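Polyandrocarpa lectin (Polyandrocarpa misakiensis, PDB 1TLG) binds galactose through a bound calcium ion and serves, as a homodimeric C-type lectin, in the defence of a colonial tunicate against microorganisms. Local coordinates at residues 86-91 and 106-111. Sequence-based numbering, arbitrary orientation.
Sequences EPSNPQ and LDDVGC. With CA (calcium ion), chain D; GAL (beta-D-galactopyranose), chain C.
E86 and N89 face D107 and D108 across a calcium ion that carries galactose: this is the primary sugar site of a C-type lectin fold, built from the EPS-containing long loop and strand 105-109. The evidence is the coordination. E86 OE1 (2.2 Å), N89 OD1, D107 OD1 and both OD1 and backbone O of D108 bind the metal, and galactose O3 and O4, each 2.5 Å from calcium, complete seven ligands. The calcium probably offsets the repulsion between carboxylate oxygens as close as E86 OE1 and D107 OD1; the carboxylates of E86 and D107 stand with their planes 90° apart. Each also meets the sugar through its second oxygen, E86 OE2 lying 2.5 Å from O3 and D107 OD2 2.6 Å from O4.

D108 additionally grips the loop backbone. Its chi1 of 63° sets the carboxylate between its own N and carbonyl carbon, turned to the loop, where S88 N donates to D108 OD1 (3.0 Å) and N89 N to the syn lone pair of D108 OD2 (2.9 Å). The peptide bond before P87 is cis, as is usual for the proline of this loop in C-type lectins, and P87 CB packs 3.5 Å from D108 CG. S88 OG, in turn, donates to E86 OE1 from above the carboxylate plane.

Q98 NE2 on the adjacent strand 96-100 hydrogen-bonds to D107 OD2, the side chains of E86 and D107 touch W100, and the C96-C111 disulfide ties the end of 106-111 to that same strand.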
loop_
_atom_site.group_PDB
_atom_site.type_symbol
_atom_site.label_atom_id
_atom_site.label_comp_id
_atom_site.label_asym_id
_atom_site.label_seq_id
_atom_site.Cartn_x
_atom_site.Cartn_y
_atom_site.Cartn_z
ATOM N N GLU A 86 -10.653 21.635 -9.685
ATOM C CA GLU A 86 -9.256 21.817 -9.264
ATOM C C GLU A 86 -8.449 21.489 -10.516
ATOM O O GLU A 86 -8.956 20.730 -11.349
ATOM C CB GLU A 86 -8.942 20.914 -8.082
ATOM C CG GLU A 86 -9.809 21.089 -6.848
ATOM C CD GLU A 86 -9.558 22.386 -6.105
ATOM O OE1 GLU A 86 -8.466 22.991 -6.204
ATOM O OE2 GLU A 86 -10.480 22.809 -5.373
ATOM N N PRO A 87 -7.260 22.019 -10.692
ATOM C CA PRO A 87 -6.633 22.924 -9.752
ATOM C C PRO A 87 -7.270 24.305 -9.750
ATOM O O PRO A 87 -7.779 24.733 -10.788
ATOM C CB PRO A 87 -5.197 23.006 -10.259
ATOM C CG PRO A 87 -5.309 22.791 -11.727
ATOM C CD PRO A 87 -6.413 21.783 -11.892
ATOM N N SER A 88 -7.240 24.981 -8.607
ATOM C CA SER A 88 -7.883 26.276 -8.494
ATOM C C SER A 88 -7.132 27.255 -7.607
ATOM O O SER A 88 -7.604 28.387 -7.515
ATOM C CB SER A 88 -9.290 26.049 -7.902
ATOM O OG SER A 88 -9.140 25.642 -6.545
ATOM N N ASN A 89 -6.033 26.866 -6.970
ATOM C CA ASN A 89 -5.338 27.812 -6.086
ATOM C C ASN A 89 -4.679 28.899 -6.921
ATOM O O ASN A 89 -4.458 28.714 -8.121
ATOM C CB ASN A 89 -4.321 27.074 -5.212
ATOM C CG ASN A 89 -4.966 26.239 -4.124
ATOM O OD1 ASN A 89 -5.998 25.615 -4.386
ATOM N ND2 ASN A 89 -4.363 26.227 -2.933
ATOM N N PRO A 90 -4.342 30.018 -6.302
ATOM C CA PRO A 90 -3.694 31.115 -7.008
ATOM C C PRO A 90 -2.422 30.644 -7.700
ATOM O O PRO A 90 -1.510 30.047 -7.141
ATOM C CB PRO A 90 -3.469 32.160 -5.928
ATOM C CG PRO A 90 -4.464 31.827 -4.858
ATOM C CD PRO A 90 -4.557 30.322 -4.868
ATOM N N GLN A 91 -2.347 30.868 -9.006
ATOM C CA GLN A 91 -1.238 30.502 -9.849
ATOM C C GLN A 91 0.076 31.193 -9.500
ATOM O O GLN A 91 1.069 30.890 -10.166
ATOM C CB GLN A 91 -1.555 30.820 -11.315
ATOM C CG GLN A 91 -2.541 29.867 -11.949
ATOM C CD GLN A 91 -3.140 30.374 -13.239
ATOM O OE1 GLN A 91 -2.500 30.476 -14.287
ATOM N NE2 GLN A 91 -4.428 30.702 -13.170
ATOM N N LEU A 106 -7.099 14.167 -7.033
ATOM C CA LEU A 106 -5.997 15.115 -6.941
ATOM C C LEU A 106 -6.431 16.549 -6.696
ATOM O O LEU A 106 -7.507 16.973 -7.117
ATOM C CB LEU A 106 -5.101 15.064 -8.177
ATOM C CG LEU A 106 -4.427 13.723 -8.474
ATOM C CD1 LEU A 106 -3.480 13.893 -9.658
ATOM C CD2 LEU A 106 -3.692 13.161 -7.263
ATOM N N ASP A 107 -5.559 17.298 -6.023
ATOM C CA ASP A 107 -5.870 18.688 -5.689
ATOM C C ASP A 107 -4.586 19.492 -5.530
ATOM O O ASP A 107 -3.594 18.896 -5.126
ATOM C CB ASP A 107 -6.707 18.731 -4.401
ATOM C CG ASP A 107 -6.839 20.142 -3.840
ATOM O OD1 ASP A 107 -7.284 21.026 -4.607
ATOM O OD2 ASP A 107 -6.490 20.388 -2.667
ATOM N N ASP A 108 -4.615 20.791 -5.820
ATOM C CA ASP A 108 -3.429 21.635 -5.646
ATOM C C ASP A 108 -3.485 22.397 -4.324
ATOM O O ASP A 108 -4.513 22.989 -3.986
ATOM C CB ASP A 108 -3.296 22.605 -6.810
ATOM C CG ASP A 108 -4.434 23.601 -6.943
ATOM O OD1 ASP A 108 -5.611 23.285 -6.688
ATOM O OD2 ASP A 108 -4.138 24.761 -7.331
ATOM N N VAL A 109 -2.405 22.404 -3.564
ATOM C CA VAL A 109 -2.334 23.048 -2.267
ATOM C C VAL A 109 -0.988 23.722 -2.023
ATOM O O VAL A 109 -0.051 23.529 -2.795
ATOM C CB VAL A 109 -2.450 21.993 -1.139
ATOM C CG1 VAL A 109 -3.840 21.401 -1.078
ATOM C CG2 VAL A 109 -1.410 20.896 -1.363
ATOM N N GLY A 110 -0.901 24.444 -0.914
ATOM C CA GLY A 110 0.391 25.033 -0.521
ATOM C C GLY A 110 1.214 23.806 -0.092
ATOM O O GLY A 110 0.631 22.753 0.200
ATOM N N CYS A 111 2.531 23.923 -0.058
ATOM C CA CYS A 111 3.335 22.744 0.271
ATOM C C CYS A 111 3.653 22.574 1.739
ATOM O O CYS A 111 4.417 21.673 2.097
ATOM C CB CYS A 111 4.568 22.846 -0.651
ATOM S SG CYS A 111 4.107 23.133 -2.398
HETATM CA CA CA D . -6.868 23.372 -4.796
HETATM C C1 GAL C . -9.078 25.024 -0.247
HETATM C C2 GAL C . -8.958 25.236 -1.758
HETATM C C3 GAL C . -9.267 23.938 -2.477
HETATM C C4 GAL C . -8.440 22.732 -1.933
HETATM C C5 GAL C . -8.594 22.656 -0.396
HETATM C C6 GAL C . -7.786 21.550 0.309
HETATM O O1 GAL C . -8.669 26.174 0.401
HETATM O O2 GAL C . -9.932 26.199 -2.170
HETATM O O3 GAL C . -8.983 24.144 -3.814
HETATM O O4 GAL C . -7.128 22.886 -2.380
HETATM O O5 GAL C . -8.245 23.941 0.186
HETATM O O6 GAL C . -8.125 21.518 1.688
#